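Local coordinates for DPS family protein (Vibrio cholerae O1 biovar El Tor, PDB 3IQ1) that probably binds and oxidises iron, as other ferritin-like proteins of the Dps family do, within a shell of twelve subunits, at residues Leu26-Gln31 with Lys90-Lys95; Ile116-Gln121 with Glu146-Val151. All blocks are in the same frame, centred on the assembly; numbering follows the deposited sequence.

Contact 1 (Leu26-Gln31 with Lys90-Lys95); sequences LLANYQ and KAAQIK
Asn29 sends its carboxamide from helix 13-43 into the bend that the chain makes on leaving helix 85-91, and more of its surface is buried here than of any other residue in the contact. Its CG lies beside its own backbone N (chi1 -77°), which carries the amide end towards the turn although the CB starts off along its flank. There the carboxamide end lies close to two successive backbone nitrogens of the turn, with ND2 as modelled 2.7 Å from Gln93 N and 2.9 Å from Ile94 N.

Just before it in the helix, Ala28 points its CB toward segment 90-95. This CB meets Ala91 CB at 3.7 Å, and Ala92 CB stands 3.8 Å from Ala28 O. Alanine suits all three places, since the backbones come as near as 4.8 Å between Asn29 CA and Ala92 CA. Ala92 is also where helical geometry ends. Beyond the amide, Ile94 lays CD1 against Asn29 O at 3.8 Å, and its branched side chain continues onto Phe33 and Asn36 of helix 13-43. The arrangement is characteristic of the Dps fold, in which a short helix in the long connection between the second and third bundle helices rests on the outside of the ferritin-like four-helix bundle.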
loop_
_atom_site.group_PDB
_atom_site.type_symbol
_atom_site.label_atom_id
_atom_site.label_comp_id
_atom_site.label_asym_id
_atom_site.label_seq_id
_atom_site.Cartn_x
_atom_site.Cartn_y
_atom_site.Cartn_z
ATOM N N LEU B 26 -9.951 36.980 6.330
ATOM C CA LEU B 26 -10.488 35.686 5.929
ATOM C C LEU B 26 -10.036 34.577 6.879
ATOM O O LEU B 26 -10.827 33.727 7.264
ATOM C CB LEU B 26 -10.113 35.360 4.501
ATOM C CG LEU B 26 -10.641 34.047 3.881
ATOM C CD1 LEU B 26 -12.135 34.018 3.740
ATOM C CD2 LEU B 26 -9.955 33.824 2.542
ATOM N N LEU B 27 -8.749 34.552 7.187
ATOM C CA LEU B 27 -8.143 33.573 8.103
ATOM C C LEU B 27 -8.832 33.614 9.460
ATOM O O LEU B 27 -9.137 32.569 10.017
ATOM C CB LEU B 27 -6.639 33.860 8.213
ATOM C CG LEU B 27 -5.872 33.022 9.222
ATOM C CD1 LEU B 27 -5.992 31.542 8.915
ATOM C CD2 LEU B 27 -4.428 33.453 9.249
ATOM N N ALA B 28 -9.109 34.808 9.968
ATOM C CA ALA B 28 -9.878 34.959 11.217
ATOM C C ALA B 28 -11.230 34.278 11.176
ATOM O O ALA B 28 -11.613 33.582 12.119
ATOM C CB ALA B 28 -10.040 36.428 11.556
ATOM N N ASN B 29 -11.948 34.481 10.065
ATOM C CA ASN B 29 -13.210 33.824 9.877
ATOM C C ASN B 29 -13.040 32.315 9.832
ATOM O O ASN B 29 -13.828 31.590 10.431
ATOM C CB ASN B 29 -13.898 34.345 8.636
ATOM C CG ASN B 29 -14.543 35.729 8.867
ATOM O OD1 ASN B 29 -14.364 36.654 8.024
ATOM N ND2 ASN B 29 -15.263 35.887 9.908
ATOM N N TYR B 30 -12.063 31.826 9.074
ATOM C CA TYR B 30 -11.806 30.394 9.056
ATOM C C TYR B 30 -11.588 29.803 10.420
ATOM O O TYR B 30 -12.039 28.680 10.709
ATOM C CB TYR B 30 -10.632 30.017 8.157
ATOM C CG TYR B 30 -10.944 29.718 6.728
ATOM C CD1 TYR B 30 -10.953 30.705 5.759
ATOM C CD2 TYR B 30 -11.224 28.442 6.328
ATOM C CE1 TYR B 30 -11.230 30.428 4.454
ATOM C CE2 TYR B 30 -11.486 28.162 4.972
ATOM C CZ TYR B 30 -11.513 29.142 4.068
ATOM O OH TYR B 30 -11.808 28.825 2.749
ATOM N N GLN B 31 -10.841 30.502 11.246
ATOM C CA GLN B 31 -10.382 29.964 12.522
ATOM C C GLN B 31 -11.599 29.843 13.462
ATOM O O GLN B 31 -11.800 28.780 14.085
ATOM C CB GLN B 31 -9.257 30.835 13.079
ATOM C CG GLN B 31 -7.922 30.617 12.376
ATOM C CD GLN B 31 -7.166 29.380 12.838
ATOM O OE1 GLN B 31 -7.784 28.331 13.082
ATOM N NE2 GLN B 31 -5.825 29.458 12.859
ATOM N N LYS B 90 -11.085 39.456 17.457
ATOM C CA LYS B 90 -11.206 40.866 17.096
ATOM C C LYS B 90 -11.604 41.061 15.647
ATOM O O LYS B 90 -12.357 41.979 15.333
ATOM C CB LYS B 90 -9.914 41.606 17.387
ATOM C CG LYS B 90 -10.008 43.095 17.281
ATOM C CD LYS B 90 -8.756 43.751 17.836
ATOM C CE LYS B 90 -8.594 45.194 17.342
ATOM N NZ LYS B 90 -7.441 45.863 18.046
ATOM N N ALA B 91 -11.076 40.234 14.769
ATOM C CA ALA B 91 -11.229 40.416 13.299
ATOM C C ALA B 91 -12.392 39.680 12.665
ATOM O O ALA B 91 -12.847 40.095 11.595
ATOM C CB ALA B 91 -9.940 39.984 12.568
ATOM N N ALA B 92 -12.867 38.586 13.249
ATOM C CA ALA B 92 -13.841 37.723 12.575
ATOM C C ALA B 92 -15.238 38.324 12.522
ATOM O O ALA B 92 -15.650 39.016 13.470
ATOM C CB ALA B 92 -13.922 36.410 13.276
ATOM N N GLN B 93 -15.939 38.061 11.434
ATOM C CA GLN B 93 -17.359 38.316 11.283
ATOM C C GLN B 93 -18.166 37.111 11.748
ATOM O O GLN B 93 -19.165 37.250 12.353
ATOM C CB GLN B 93 -17.770 38.696 9.844
ATOM C CG GLN B 93 -19.288 39.064 9.811
ATOM C CD GLN B 93 -19.983 39.136 8.433
ATOM O OE1 GLN B 93 -19.376 39.071 7.424
ATOM N NE2 GLN B 93 -21.276 39.271 8.456
ATOM N N ILE B 94 -17.692 35.917 11.444
ATOM C CA ILE B 94 -18.375 34.714 11.929
ATOM C C ILE B 94 -18.339 34.705 13.471
ATOM O O ILE B 94 -17.284 34.947 14.065
ATOM C CB ILE B 94 -17.733 33.427 11.366
ATOM C CG1 ILE B 94 -17.933 33.373 9.857
ATOM C CG2 ILE B 94 -18.342 32.184 12.013
ATOM C CD1 ILE B 94 -17.303 32.143 9.134
ATOM N N LYS B 95 -19.494 34.483 14.098
ATOM C CA LYS B 95 -19.590 34.480 15.552
ATOM C C LYS B 95 -19.252 33.118 16.140
ATOM O O LYS B 95 -19.532 32.074 15.535
ATOM C CB LYS B 95 -21.018 34.855 15.959
ATOM C CG LYS B 95 -21.520 36.227 15.402
ATOM C CD LYS B 95 -23.083 36.360 15.647
ATOM C CE LYS B 95 -23.720 37.477 14.892
ATOM N NZ LYS B 95 -25.151 37.725 15.349
#

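Contact 2 (Ile116-Gln121 with Glu146-Val151); sequences ILLHQQ and EQEKLV
Leu118 and Gln147 both hold CG beside the backbone N, anti to the carbonyl carbon, and in each the chain then extends into the space between helices 103-131 and 134-158. These are neighbouring antiparallel members of the ferritin-like four-helix bundle, with local axes 10.4 Å apart and an angle of 152° between their directions. Leu118 fills the gap with its two methyls: CD2 lies 3.8 Å from Gln147 CB and also touches the aliphatic CG of Glu148, while CD1 passes Val151 CG2 at 4.1 Å. Leucine fits because its fork reaches both turns of the partner helix. Glu148 contributes its CG methylene to this packing, but its carboxylate turns to salt bridges with Arg122 and with Arg73 of the third subunit.

Deeper in the bundle, glutamines suit a buried place because each amide can both give and accept. Gln121 OE1 and Gln147 NE2 both bond to Tyr30 OH of helix 13-43, which is consistent with the way round the two amides lie. Their planes are only 17° apart, and Gln121 NE2 donates to Gln147 OE1 over 2.8 Å, nearly within its own amide plane but tilted 32° from the carbonyl plane of Gln147.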
loop_
_atom_site.group_PDB
_atom_site.type_symbol
_atom_site.label_atom_id
_atom_site.label_comp_id
_atom_site.label_asym_id
_atom_site.label_seq_id
_atom_site.Cartn_x
_atom_site.Cartn_y
_atom_site.Cartn_z
ATOM N N ILE B 116 -20.406 33.446 4.193
ATOM C CA ILE B 116 -19.420 34.498 4.509
ATOM C C ILE B 116 -18.049 34.212 3.870
ATOM O O ILE B 116 -17.470 35.071 3.221
ATOM C CB ILE B 116 -19.289 34.711 6.044
ATOM C CG1 ILE B 116 -20.564 35.406 6.548
ATOM C CG2 ILE B 116 -18.071 35.502 6.345
ATOM C CD1 ILE B 116 -20.704 35.465 8.033
ATOM N N LEU B 117 -17.537 33.003 4.021
ATOM C CA LEU B 117 -16.272 32.667 3.379
ATOM C C LEU B 117 -16.371 32.903 1.869
ATOM O O LEU B 117 -15.471 33.453 1.249
ATOM C CB LEU B 117 -15.846 31.218 3.699
ATOM C CG LEU B 117 -15.641 30.899 5.182
ATOM C CD1 LEU B 117 -15.088 29.454 5.277
ATOM C CD2 LEU B 117 -14.706 31.911 5.848
ATOM N N LEU B 118 -17.432 32.408 1.234
ATOM C CA LEU B 118 -17.530 32.546 -0.220
ATOM C C LEU B 118 -17.553 34.003 -0.624
ATOM O O LEU B 118 -16.896 34.388 -1.571
ATOM C CB LEU B 118 -18.802 31.866 -0.746
ATOM C CG LEU B 118 -18.744 30.359 -0.861
ATOM C CD1 LEU B 118 -20.123 29.801 -1.115
ATOM C CD2 LEU B 118 -17.776 29.854 -1.927
ATOM N N HIS B 119 -18.341 34.807 0.089
ATOM C CA HIS B 119 -18.494 36.228 -0.215
ATOM C C HIS B 119 -17.125 36.901 -0.110
ATOM O O HIS B 119 -16.728 37.683 -1.003
ATOM C CB HIS B 119 -19.500 36.793 0.782
ATOM C CG HIS B 119 -19.906 38.191 0.530
ATOM N ND1 HIS B 119 -19.178 39.257 0.999
ATOM C CD2 HIS B 119 -21.018 38.704 -0.048
ATOM C CE1 HIS B 119 -19.782 40.377 0.652
ATOM N NE2 HIS B 119 -20.919 40.072 0.047
ATOM N N GLN B 120 -16.393 36.618 0.960
ATOM C CA GLN B 120 -15.076 37.265 1.196
ATOM C C GLN B 120 -14.052 36.792 0.185
ATOM O O GLN B 120 -13.264 37.573 -0.329
ATOM C CB GLN B 120 -14.518 36.976 2.577
ATOM C CG GLN B 120 -14.889 37.794 3.644
ATOM C CD GLN B 120 -14.055 37.310 4.843
ATOM O OE1 GLN B 120 -14.164 36.154 5.213
ATOM N NE2 GLN B 120 -13.164 38.090 5.290
ATOM N N GLN B 121 -14.107 35.492 -0.164
ATOM C CA GLN B 121 -13.191 34.938 -1.170
ATOM C C GLN B 121 -13.440 35.532 -2.552
ATOM O O GLN B 121 -12.483 35.816 -3.245
ATOM C CB GLN B 121 -13.260 33.419 -1.164
ATOM C CG GLN B 121 -12.676 32.883 0.135
ATOM C CD GLN B 121 -13.002 31.490 0.556
ATOM O OE1 GLN B 121 -12.325 30.979 1.428
ATOM N NE2 GLN B 121 -13.929 30.805 -0.120
ATOM N N GLU B 146 -14.723 24.625 -4.434
ATOM C CA GLU B 146 -14.917 23.548 -3.504
ATOM C C GLU B 146 -16.093 23.844 -2.568
ATOM O O GLU B 146 -16.942 22.953 -2.246
ATOM C CB GLU B 146 -13.634 23.258 -2.711
ATOM C CG GLU B 146 -12.511 22.698 -3.598
ATOM C CD GLU B 146 -11.191 22.584 -2.893
ATOM O OE1 GLU B 146 -11.203 22.516 -1.656
ATOM O OE2 GLU B 146 -10.133 22.505 -3.584
ATOM N N GLN B 147 -16.160 25.096 -2.128
ATOM C CA GLN B 147 -17.127 25.443 -1.089
ATOM C C GLN B 147 -18.489 25.655 -1.665
ATOM O O GLN B 147 -19.501 25.394 -1.000
ATOM C CB GLN B 147 -16.654 26.600 -0.208
ATOM C CG GLN B 147 -15.502 26.130 0.619
ATOM C CD GLN B 147 -14.752 27.255 1.325
ATOM O OE1 GLN B 147 -14.982 28.444 1.042
ATOM N NE2 GLN B 147 -13.872 26.894 2.217
ATOM N N GLU B 148 -18.573 26.066 -2.924
ATOM C CA GLU B 148 -19.866 26.098 -3.615
ATOM C C GLU B 148 -20.484 24.694 -3.671
ATOM O O GLU B 148 -21.644 24.533 -3.353
ATOM C CB GLU B 148 -19.747 26.693 -5.011
ATOM C CG GLU B 148 -19.459 28.190 -5.013
ATOM C CD GLU B 148 -19.216 28.789 -6.367
ATOM O OE1 GLU B 148 -18.835 28.041 -7.307
ATOM O OE2 GLU B 148 -19.346 30.035 -6.524
ATOM N N LYS B 149 -19.678 23.697 -4.004
ATOM C CA LYS B 149 -20.115 22.312 -4.073
ATOM C C LYS B 149 -20.626 21.902 -2.688
ATOM O O LYS B 149 -21.706 21.304 -2.561
ATOM C CB LYS B 149 -18.990 21.385 -4.560
ATOM C CG LYS B 149 -19.462 19.977 -4.670
ATOM C CD LYS B 149 -18.326 19.035 -4.929
ATOM C CE LYS B 149 -18.791 17.617 -4.838
ATOM N NZ LYS B 149 -17.670 16.640 -5.249
ATOM N N LEU B 150 -19.867 22.233 -1.651
ATOM C CA LEU B 150 -20.242 21.823 -0.309
ATOM C C LEU B 150 -21.530 22.480 0.100
ATOM O O LEU B 150 -22.403 21.840 0.716
ATOM C CB LEU B 150 -19.139 22.141 0.685
ATOM C CG LEU B 150 -19.343 21.662 2.134
ATOM C CD1 LEU B 150 -19.822 20.170 2.251
ATOM C CD2 LEU B 150 -18.049 21.883 2.962
ATOM N N VAL B 151 -21.667 23.762 -0.226
ATOM C CA VAL B 151 -22.904 24.464 0.112
ATOM C C VAL B 151 -24.115 23.800 -0.558
ATOM O O VAL B 151 -25.198 23.675 0.068
ATOM C CB VAL B 151 -22.770 25.971 -0.159
ATOM C CG1 VAL B 151 -24.171 26.709 -0.107
ATOM C CG2 VAL B 151 -21.818 26.600 0.864
#

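In the fold
From the N terminus, helix 13-43 supplies the first half of contact 1, and the chain runs through helix 49-76 before helix 85-91 and its exit turn close that loop of 58 residues. Contact 2 then opens on helix 103-131 and closes on helix 134-158, a shorter, hairpin-like loop of 24 intervening residues. The two loops follow in series, neither nesting nor crossing. Their centres are about 14 Å apart, and Tyr30 joins them: it looks away from the turn of contact 1, and its hydroxyl reaches contact 2. Contact 1 thus fastens the outer short helix to helix 13-43, whereas contact 2 pairs the last two bundle helices.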